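Local coordinates for laccase (Botrytis aclada, PDB 3SQR), which oxidises phenolic substrates such as hydroquinones at the expense of dioxygen, which it reduces to water, and probably serves in lignin degradation and detoxification of lignin-derived products, at residues L202-H207 and P223-T228; G271-F276 and C526-H531; I461-H466 and A502-N507. One frame throughout, in Å; residues are numbered along the deposited sequence.

Running from the N terminus, interaction 1 closes first: strand 195-205 leads through helix 210-217 and returns at 223-228, a short local loop whose ends pair at the edge of a sheet. Residues 271-276, in the loop between strands 262-269 and 276-280, then open interaction 2, which is completed some 250 residues later at 526-531. Interaction 3, between 461-466 and 502-507, is nested inside that long loop. Interaction 2 joins the second multicopper oxidase region to the third and touches both other contacts: D204 of interaction 1 holds the 271-276 loop, while H463 of interaction 3 shares a copper with C526 and H531. Interactions 1 and 3 do not touch.

Interaction 1: L202-H207 and P223-T228; sequences LQDWAH and PALENT
The shortest polar link runs from the backbone N of H207 to the carboxylate of E226, with H207 N 2.8 Å from E226 OE1 and the N-H pointing almost straight at it (166°). The oxygen is met from above the carboxylate plane, which lies at a shallow angle to that of the imidazole. A bend of the E226 chain at chi2 (74°) brings OE1 back to this amide, while CB separately lies over one face of the H207 ring, offset toward its rim and 3.8 Å from the ring centroid, in a CH-pi contact. The ring itself is further fixed by D82, which accepts a hydrogen bond from H207 NE2 and another from N227 ND2, and by stacking on Y84. With its CG between the backbone N and the carbonyl carbon (chi1 43°), D204 sends both carboxylate oxygens to the backbone amides of I272 and D273.

Next come two reciprocal backbone bonds, W205 N to N227 O at 2.9 Å and N227 N to W205 O at 3.0 Å, both noticeably bent. They make W205 and N227 a hydrogen-bonded antiparallel pair, followed by the non-hydrogen-bonded pair D204 and T228. This places strand 227-230 at the edge of the six-stranded sheet of the second cupredoxin-like domain, next to strand 195-205. The side chains of W205 and N227 start on the same face of the sheet, although the indole then leads away to R86, with which it makes a cation-pi contact.

Packing completes the contact. L225 CD1 lies 3.7 Å from D204 CG, and its other methyl, CD2, approaches A206 CB at 4.0 Å. Further along the strand, T228 CB comes within 3.2 Å of Q203 O.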
loop_
_atom_site.group_PDB
_atom_site.type_symbol
_atom_site.label_atom_id
_atom_site.label_comp_id
_atom_site.label_asym_id
_atom_site.label_seq_id
_atom_site.Cartn_x
_atom_site.Cartn_y
_atom_site.Cartn_z
ATOM N N LEU A 202 8.690 6.130 -1.969
ATOM C CA LEU A 202 9.858 5.374 -2.426
ATOM C C LEU A 202 9.340 4.392 -3.472
ATOM O O LEU A 202 8.400 3.653 -3.217
ATOM C CB LEU A 202 10.520 4.679 -1.248
ATOM C CG LEU A 202 10.974 5.501 -0.070
ATOM C CD1 LEU A 202 11.303 4.565 1.111
ATOM C CD2 LEU A 202 12.136 6.411 -0.499
ATOM N N GLN A 203 9.914 4.377 -4.664
ATOM C CA GLN A 203 9.461 3.464 -5.697
ATOM C C GLN A 203 10.556 3.205 -6.712
ATOM O O GLN A 203 11.512 3.951 -6.845
ATOM C CB GLN A 203 8.251 4.029 -6.423
ATOM C CG GLN A 203 8.564 5.337 -7.120
ATOM C CD GLN A 203 7.373 6.038 -7.696
ATOM O OE1 GLN A 203 7.045 7.135 -7.308
ATOM N NE2 GLN A 203 6.777 5.444 -8.725
ATOM N N ASP A 204 10.376 2.099 -7.403
ATOM C CA ASP A 204 11.022 1.848 -8.682
ATOM C C ASP A 204 10.339 2.769 -9.688
ATOM O O ASP A 204 9.287 3.365 -9.398
ATOM C CB ASP A 204 10.943 0.357 -9.109
ATOM C CG ASP A 204 9.592 -0.284 -8.865
ATOM O OD1 ASP A 204 8.556 0.433 -8.824
ATOM O OD2 ASP A 204 9.566 -1.531 -8.722
ATOM N N TRP A 205 10.917 2.875 -10.870
ATOM C CA TRP A 205 10.285 3.671 -11.902
ATOM C C TRP A 205 10.785 3.252 -13.248
ATOM O O TRP A 205 12.006 3.336 -13.504
ATOM C CB TRP A 205 10.615 5.144 -11.688
ATOM C CG TRP A 205 9.934 6.012 -12.650
ATOM C CD1 TRP A 205 10.523 6.801 -13.604
ATOM C CD2 TRP A 205 8.529 6.225 -12.772
ATOM N NE1 TRP A 205 9.558 7.454 -14.336
ATOM C CE2 TRP A 205 8.323 7.128 -13.855
ATOM C CE3 TRP A 205 7.413 5.730 -12.110
ATOM C CZ2 TRP A 205 7.069 7.530 -14.244
ATOM C CZ3 TRP A 205 6.158 6.119 -12.516
ATOM C CH2 TRP A 205 5.999 7.045 -13.571
ATOM N N ALA A 206 9.866 2.772 -14.087
ATOM C CA ALA A 206 10.227 2.337 -15.417
ATOM C C ALA A 206 10.367 3.565 -16.322
ATOM O O ALA A 206 9.822 4.622 -15.996
ATOM C CB ALA A 206 9.163 1.412 -15.979
ATOM N N HIS A 207 11.073 3.399 -17.454
ATOM C CA HIS A 207 11.072 4.444 -18.504
ATOM C C HIS A 207 10.204 4.099 -19.645
ATOM O O HIS A 207 10.431 4.588 -20.774
ATOM C CB HIS A 207 12.490 4.768 -18.948
ATOM C CG HIS A 207 13.233 5.566 -17.942
ATOM N ND1 HIS A 207 14.575 5.841 -18.063
ATOM C CD2 HIS A 207 12.820 6.174 -16.803
ATOM C CE1 HIS A 207 14.958 6.564 -17.033
ATOM N NE2 HIS A 207 13.905 6.776 -16.246
ATOM N N PRO A 223 10.940 -7.568 -14.562
ATOM C CA PRO A 223 12.081 -6.871 -15.159
ATOM C C PRO A 223 12.811 -5.927 -14.202
ATOM O O PRO A 223 12.186 -5.389 -13.289
ATOM C CB PRO A 223 11.443 -6.049 -16.275
ATOM C CG PRO A 223 10.053 -5.830 -15.863
ATOM C CD PRO A 223 9.648 -7.139 -15.117
ATOM N N ALA A 224 14.108 -5.748 -14.419
ATOM C CA ALA A 224 14.860 -4.653 -13.809
ATOM C C ALA A 224 14.353 -3.386 -14.486
ATOM O O ALA A 224 14.347 -3.278 -15.723
ATOM C CB ALA A 224 16.349 -4.791 -14.017
ATOM N N LEU A 225 13.823 -2.471 -13.676
ATOM C CA LEU A 225 13.338 -1.198 -14.224
ATOM C C LEU A 225 14.466 -0.221 -14.282
ATOM O O LEU A 225 15.555 -0.388 -13.682
ATOM C CB LEU A 225 12.158 -0.669 -13.386
ATOM C CG LEU A 225 10.975 -1.624 -13.305
ATOM C CD1 LEU A 225 9.833 -1.021 -12.532
ATOM C CD2 LEU A 225 10.518 -2.110 -14.687
ATOM N N GLU A 226 14.215 0.866 -15.005
ATOM C CA GLU A 226 15.329 1.741 -15.393
ATOM C C GLU A 226 15.790 2.661 -14.325
ATOM O O GLU A 226 16.936 3.074 -14.298
ATOM C CB GLU A 226 14.908 2.550 -16.596
ATOM C CG GLU A 226 14.838 1.786 -17.898
ATOM C CD GLU A 226 13.645 0.825 -18.049
ATOM O OE1 GLU A 226 12.604 1.008 -17.396
ATOM O OE2 GLU A 226 13.768 -0.181 -18.781
ATOM N N ASN A 227 14.936 2.995 -13.372
ATOM C CA ASN A 227 15.361 3.920 -12.371
ATOM C C ASN A 227 14.499 3.723 -11.106
ATOM O O ASN A 227 13.767 2.735 -11.015
ATOM C CB ASN A 227 15.231 5.364 -12.871
ATOM C CG ASN A 227 16.228 6.288 -12.244
ATOM O OD1 ASN A 227 17.130 5.872 -11.531
ATOM N ND2 ASN A 227 16.057 7.627 -12.524
ATOM N N THR A 228 14.688 4.612 -10.159
ATOM C CA THR A 228 13.848 4.722 -8.944
ATOM C C THR A 228 13.472 6.191 -8.795
ATOM O O THR A 228 14.137 7.051 -9.360
ATOM C CB THR A 228 14.564 4.242 -7.694
ATOM O OG1 THR A 228 15.620 5.161 -7.361
ATOM C CG2 THR A 228 15.162 2.800 -7.900
#

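Interaction 2: G271-F276 and C526-H531; sequences GIDSHF and CHIAWH. With CU (copper (II) ion), chain D; CU (copper (II) ion), chain F.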
loop_
_atom_site.group_PDB
_atom_site.type_symbol
_atom_site.label_atom_id
_atom_site.label_comp_id
_atom_site.label_asym_id
_atom_site.label_seq_id
_atom_site.Cartn_x
_atom_site.Cartn_y
_atom_site.Cartn_z
ATOM N N GLY A 271 6.360 1.013 -4.893
ATOM C CA GLY A 271 6.956 0.504 -6.070
ATOM C C GLY A 271 6.172 -0.690 -6.594
ATOM O O GLY A 271 5.282 -1.220 -5.892
ATOM N N ILE A 272 6.440 -1.031 -7.847
ATOM C CA ILE A 272 5.867 -2.209 -8.528
ATOM C C ILE A 272 6.484 -3.449 -7.913
ATOM O O ILE A 272 5.824 -4.432 -7.636
ATOM C CB ILE A 272 6.256 -2.120 -10.046
ATOM C CG1 ILE A 272 5.488 -1.001 -10.704
ATOM C CG2 ILE A 272 6.046 -3.437 -10.805
ATOM C CD1 ILE A 272 6.122 -0.594 -12.047
ATOM N N ASP A 273 7.784 -3.383 -7.715
ATOM C CA ASP A 273 8.529 -4.521 -7.135
ATOM C C ASP A 273 9.816 -4.041 -6.575
ATOM O O ASP A 273 10.876 -4.228 -7.167
ATOM C CB ASP A 273 8.777 -5.574 -8.191
ATOM C CG ASP A 273 9.222 -6.926 -7.594
ATOM O OD1 ASP A 273 9.555 -6.980 -6.408
ATOM O OD2 ASP A 273 9.202 -7.928 -8.327
ATOM N N SER A 274 9.727 -3.413 -5.401
ATOM C CA SER A 274 10.830 -2.705 -4.779
ATOM C C SER A 274 10.801 -2.969 -3.325
ATOM O O SER A 274 9.724 -2.926 -2.730
ATOM C CB SER A 274 10.720 -1.175 -5.012
ATOM O OG SER A 274 9.393 -0.759 -4.710
ATOM N N HIS A 275 11.973 -3.051 -2.723
ATOM C CA HIS A 275 12.110 -3.130 -1.274
ATOM C C HIS A 275 13.098 -2.072 -0.883
ATOM O O HIS A 275 14.138 -1.902 -1.554
ATOM C CB HIS A 275 12.629 -4.488 -0.794
ATOM C CG HIS A 275 12.437 -4.714 0.664
ATOM N ND1 HIS A 275 13.299 -4.213 1.616
ATOM C CD2 HIS A 275 11.445 -5.343 1.342
ATOM C CE1 HIS A 275 12.843 -4.536 2.822
ATOM N NE2 HIS A 275 11.751 -5.256 2.682
ATOM N N PHE A 276 12.790 -1.407 0.200
ATOM C CA PHE A 276 13.618 -0.307 0.678
ATOM C C PHE A 276 14.046 -0.538 2.098
ATOM O O PHE A 276 13.406 -1.214 2.870
ATOM C CB PHE A 276 12.960 1.091 0.494
ATOM C CG PHE A 276 12.702 1.449 -0.941
ATOM C CD1 PHE A 276 13.715 1.920 -1.759
ATOM C CD2 PHE A 276 11.444 1.265 -1.482
ATOM C CE1 PHE A 276 13.499 2.231 -3.062
ATOM C CE2 PHE A 276 11.206 1.569 -2.790
ATOM C CZ PHE A 276 12.263 2.040 -3.603
ATOM N N CYS A 526 -0.519 -10.362 -2.417
ATOM C CA CYS A 526 0.824 -9.800 -2.505
ATOM C C CYS A 526 0.731 -8.449 -3.228
ATOM O O CYS A 526 0.036 -8.325 -4.262
ATOM C CB CYS A 526 1.740 -10.729 -3.295
ATOM S SG CYS A 526 3.346 -10.036 -3.379
ATOM N N HIS A 527 1.410 -7.450 -2.685
ATOM C CA HIS A 527 1.371 -6.097 -3.214
ATOM C C HIS A 527 2.472 -5.855 -4.240
ATOM O O HIS A 527 2.587 -4.725 -4.795
ATOM C CB HIS A 527 1.503 -5.044 -2.068
ATOM C CG HIS A 527 0.636 -3.830 -2.255
ATOM N ND1 HIS A 527 0.776 -3.003 -3.334
ATOM C CD2 HIS A 527 -0.358 -3.289 -1.485
ATOM C CE1 HIS A 527 -0.098 -2.015 -3.241
ATOM N NE2 HIS A 527 -0.818 -2.168 -2.141
ATOM N N ILE A 528 3.273 -6.879 -4.547
ATOM C CA ILE A 528 4.182 -6.790 -5.692
ATOM C C ILE A 528 3.244 -6.860 -6.911
ATOM O O ILE A 528 2.500 -7.839 -7.069
ATOM C CB ILE A 528 5.210 -7.913 -5.702
ATOM C CG1 ILE A 528 6.200 -7.783 -4.546
ATOM C CG2 ILE A 528 5.948 -7.925 -7.106
ATOM C CD1 ILE A 528 7.108 -9.038 -4.310
ATOM N N ALA A 529 3.187 -5.790 -7.693
ATOM C CA ALA A 529 2.160 -5.654 -8.668
ATOM C C ALA A 529 2.172 -6.811 -9.650
ATOM O O ALA A 529 1.110 -7.294 -10.009
ATOM C CB ALA A 529 2.258 -4.268 -9.425
ATOM N N TRP A 530 3.365 -7.247 -10.065
ATOM C CA TRP A 530 3.433 -8.420 -10.926
ATOM C C TRP A 530 2.778 -9.624 -10.297
ATOM O O TRP A 530 2.058 -10.330 -11.021
ATOM C CB TRP A 530 4.853 -8.768 -11.310
ATOM C CG TRP A 530 5.687 -7.620 -11.783
ATOM C CD1 TRP A 530 6.821 -7.173 -11.231
ATOM C CD2 TRP A 530 5.469 -6.829 -12.959
ATOM N NE1 TRP A 530 7.345 -6.155 -11.974
ATOM C CE2 TRP A 530 6.538 -5.957 -13.059
ATOM C CE3 TRP A 530 4.526 -6.876 -13.997
ATOM C CZ2 TRP A 530 6.668 -5.060 -14.120
ATOM C CZ3 TRP A 530 4.642 -5.997 -15.025
ATOM C CH2 TRP A 530 5.711 -5.094 -15.062
ATOM N N HIS A 531 3.001 -9.835 -8.995
ATOM C CA HIS A 531 2.490 -11.030 -8.306
ATOM C C HIS A 531 0.991 -10.947 -8.146
ATOM O O HIS A 531 0.282 -11.923 -8.397
ATOM C CB HIS A 531 3.181 -11.211 -6.960
ATOM C CG HIS A 531 4.651 -11.487 -7.090
ATOM N ND1 HIS A 531 5.463 -11.727 -6.022
ATOM C CD2 HIS A 531 5.458 -11.526 -8.184
ATOM C CE1 HIS A 531 6.698 -11.934 -6.442
ATOM N NE2 HIS A 531 6.713 -11.838 -7.761
HETATM CU CU CU D . 4.710 -11.634 -4.146
HETATM CU CU CU F . -2.295 -0.773 -1.633
#
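I272 has the most surface buried here, meeting W530 through a methyl and A529 through its carbonyl. With CG1 at chi1 -71°, the CG2 branch is anti to the backbone N and is the one that meets the indole: it lies over one face toward the rim, 3.6 Å from the centroid of the five-membered ring and 3.2 Å from W530 NE1, a tight CH-pi contact. I272 O accepts a hydrogen bond from A529 N (3.0 Å, 151°) in the carbonyl plane, and I528 CA adds a CA-H...O contact to the same oxygen.

D273 comes second. Its carboxylate crosses I528, whose CG2 approaches D273 CG at 3.5 Å, while OD2 lies at the edge of the indole near its plane. Residues of helix 210-217, among them I213 and W214, also touch the indole.

Within 526-531, C526 SG (2.2 Å) and H531 ND1 (2.0 Å) bind the type 1 copper, completed by H463, whereas H527 NE2 binds a type 3 copper with H126 and H168. I272 O thus takes up an amide at the start of helix 529-533, and with the packing of I272 and D273 on W530 and I528 it ties the second-domain loop to the segment that carries these copper ligands.

Interaction 3: I461-H466 and A502-N507; sequences IWHPIH and AALPGN. With CU (copper (II) ion), chain D.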
loop_
_atom_site.group_PDB
_atom_site.type_symbol
_atom_site.label_atom_id
_atom_site.label_comp_id
_atom_site.label_asym_id
_atom_site.label_seq_id
_atom_site.Cartn_x
_atom_site.Cartn_y
_atom_site.Cartn_z
ATOM N N ILE A 461 11.030 -15.632 -1.838
ATOM C CA ILE A 461 10.700 -14.195 -1.966
ATOM C C ILE A 461 9.914 -13.722 -0.730
ATOM O O ILE A 461 9.059 -14.449 -0.257
ATOM C CB ILE A 461 9.888 -13.903 -3.213
ATOM C CG1 ILE A 461 10.739 -14.119 -4.513
ATOM C CG2 ILE A 461 9.405 -12.411 -3.135
ATOM C CD1 ILE A 461 9.926 -14.425 -5.780
ATOM N N TRP A 462 10.211 -12.533 -0.204
ATOM C CA TRP A 462 9.406 -11.972 0.916
ATOM C C TRP A 462 8.247 -11.123 0.362
ATOM O O TRP A 462 8.488 -10.003 -0.139
ATOM C CB TRP A 462 10.302 -11.115 1.826
ATOM C CG TRP A 462 11.237 -11.922 2.629
ATOM C CD1 TRP A 462 12.225 -12.730 2.160
ATOM C CD2 TRP A 462 11.288 -12.013 4.064
ATOM N NE1 TRP A 462 12.918 -13.288 3.208
ATOM C CE2 TRP A 462 12.340 -12.892 4.386
ATOM C CE3 TRP A 462 10.550 -11.433 5.091
ATOM C CZ2 TRP A 462 12.672 -13.214 5.702
ATOM C CZ3 TRP A 462 10.883 -11.756 6.431
ATOM C CH2 TRP A 462 11.935 -12.635 6.708
ATOM N N HIS A 463 7.033 -11.687 0.352
ATOM C CA HIS A 463 5.873 -11.133 -0.339
ATOM C C HIS A 463 5.120 -10.190 0.592
ATOM O O HIS A 463 4.721 -10.602 1.679
ATOM C CB HIS A 463 4.885 -12.215 -0.812
ATOM C CG HIS A 463 5.496 -13.249 -1.701
ATOM N ND1 HIS A 463 5.484 -13.144 -3.070
ATOM C CD2 HIS A 463 6.151 -14.407 -1.412
ATOM C CE1 HIS A 463 6.127 -14.183 -3.600
ATOM N NE2 HIS A 463 6.500 -14.982 -2.615
ATOM N N PRO A 464 4.991 -8.902 0.207
ATOM C CA PRO A 464 4.240 -7.947 1.051
ATOM C C PRO A 464 2.744 -8.214 0.961
ATOM O O PRO A 464 2.107 -7.971 -0.075
ATOM C CB PRO A 464 4.602 -6.602 0.448
ATOM C CG PRO A 464 4.866 -6.940 -1.044
ATOM C CD PRO A 464 5.551 -8.264 -1.003
ATOM N N ILE A 465 2.187 -8.782 2.018
ATOM C CA ILE A 465 0.798 -9.249 1.907
ATOM C C ILE A 465 -0.061 -8.148 2.514
ATOM O O ILE A 465 0.181 -7.702 3.661
ATOM C CB ILE A 465 0.596 -10.541 2.747
ATOM C CG1 ILE A 465 1.504 -11.644 2.205
ATOM C CG2 ILE A 465 -0.901 -10.927 2.799
ATOM C CD1 ILE A 465 1.202 -12.019 0.760
ATOM N N HIS A 466 -1.035 -7.707 1.731
ATOM C CA HIS A 466 -1.956 -6.669 2.122
ATOM C C HIS A 466 -3.329 -7.301 2.314
ATOM O O HIS A 466 -3.811 -8.020 1.425
ATOM C CB HIS A 466 -2.050 -5.645 0.993
ATOM C CG HIS A 466 -3.094 -4.600 1.232
ATOM N ND1 HIS A 466 -3.813 -3.992 0.213
ATOM C CD2 HIS A 466 -3.463 -3.994 2.375
ATOM C CE1 HIS A 466 -4.646 -3.129 0.755
ATOM N NE2 HIS A 466 -4.445 -3.111 2.060
ATOM N N ALA A 502 2.091 -6.862 5.541
ATOM C CA ALA A 502 3.193 -7.552 6.215
ATOM C C ALA A 502 3.748 -8.646 5.325
ATOM O O ALA A 502 3.036 -9.276 4.534
ATOM C CB ALA A 502 2.694 -8.149 7.558
ATOM N N ALA A 503 5.029 -8.861 5.451
ATOM C CA ALA A 503 5.745 -9.803 4.628
ATOM C C ALA A 503 5.417 -11.232 4.950
ATOM O O ALA A 503 5.455 -11.630 6.122
ATOM C CB ALA A 503 7.267 -9.588 4.788
ATOM N N LEU A 504 5.085 -11.984 3.918
ATOM C CA LEU A 504 5.189 -13.445 3.962
ATOM C C LEU A 504 6.676 -13.760 3.775
ATOM O O LEU A 504 7.231 -13.563 2.697
ATOM C CB LEU A 504 4.398 -14.088 2.855
ATOM C CG LEU A 504 4.675 -15.545 2.520
ATOM C CD1 LEU A 504 4.488 -16.429 3.743
ATOM C CD2 LEU A 504 3.754 -15.940 1.343
ATOM N N PRO A 505 7.317 -14.268 4.823
ATOM C CA PRO A 505 8.767 -14.528 4.659
ATOM C C PRO A 505 9.054 -15.559 3.626
ATOM O O PRO A 505 8.413 -16.549 3.588
ATOM C CB PRO A 505 9.182 -15.049 6.036
ATOM C CG PRO A 505 8.191 -14.382 6.969
ATOM C CD PRO A 505 6.896 -14.523 6.203
ATOM N N GLY A 506 10.115 -15.346 2.846
ATOM C CA GLY A 506 10.523 -16.281 1.860
ATOM C C GLY A 506 10.799 -17.630 2.509
ATOM O O GLY A 506 11.561 -17.712 3.477
ATOM N N ASN A 507 10.089 -18.609 1.966
ATOM C CA ASN A 507 10.072 -20.033 2.390
ATOM C C ASN A 507 9.538 -20.216 3.795
ATOM O O ASN A 507 9.725 -21.288 4.396
ATOM C CB ASN A 507 11.482 -20.625 2.268
ATOM C CG ASN A 507 11.967 -20.640 0.830
ATOM O OD1 ASN A 507 11.202 -20.915 -0.087
ATOM N ND2 ASN A 507 13.252 -20.351 0.618
HETATM CU CU CU D . 4.710 -11.634 -4.146
#
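H463 and L504 form the central pair of this antiparallel contact, joined by two backbone hydrogen bonds: L504 N to H463 O is the shorter at 2.7 Å, and H463 N to L504 O measures 3.0 Å. Their side chains lie side by side and point the same way, with L504 CD2 4.0 Å from H463 CD2. ND1 of that imidazole binds the type 1 copper at 2.0 Å; I461 CG2 sits over the centre of one ring face.

P464 and A503 form a non-hydrogen-bonded pair, and a second hydrogen-bonded pair follows at I465 and A502, where I465 N is 2.7 Å from A502 O and A502 N donates back to I465 O. The A502 carbonyl is met from well above its plane. I465 CG1 packs on L504 CB, on the face that H463, I465, A502 and L504 share. The next residue, H466, binds another copper with H170, H468 and H525.

W462 lies over P505 and G506, just beyond the strand; chi1 -72° turns its indole beside its own backbone N, where it meets them. P505 CA stands 3.7 Å from the centroid of its six-membered ring, almost on the ring normal (16°). G506 CA lies farther off over the five-membered ring (4.2 Å from its centroid), with G506 N nearer the same face, while A503 CB lies at the indole edge, near its plane.

A503 N donates to D370 OD2, and Q477 NE2 donates to A503 O. Strand 501-504 forms an edge of the five-stranded sheet of the third cupredoxin-like domain; strand 463-467 lies between it and strand 520-526, whose end carries C526, and A502 and P505 rest on strand 472-478.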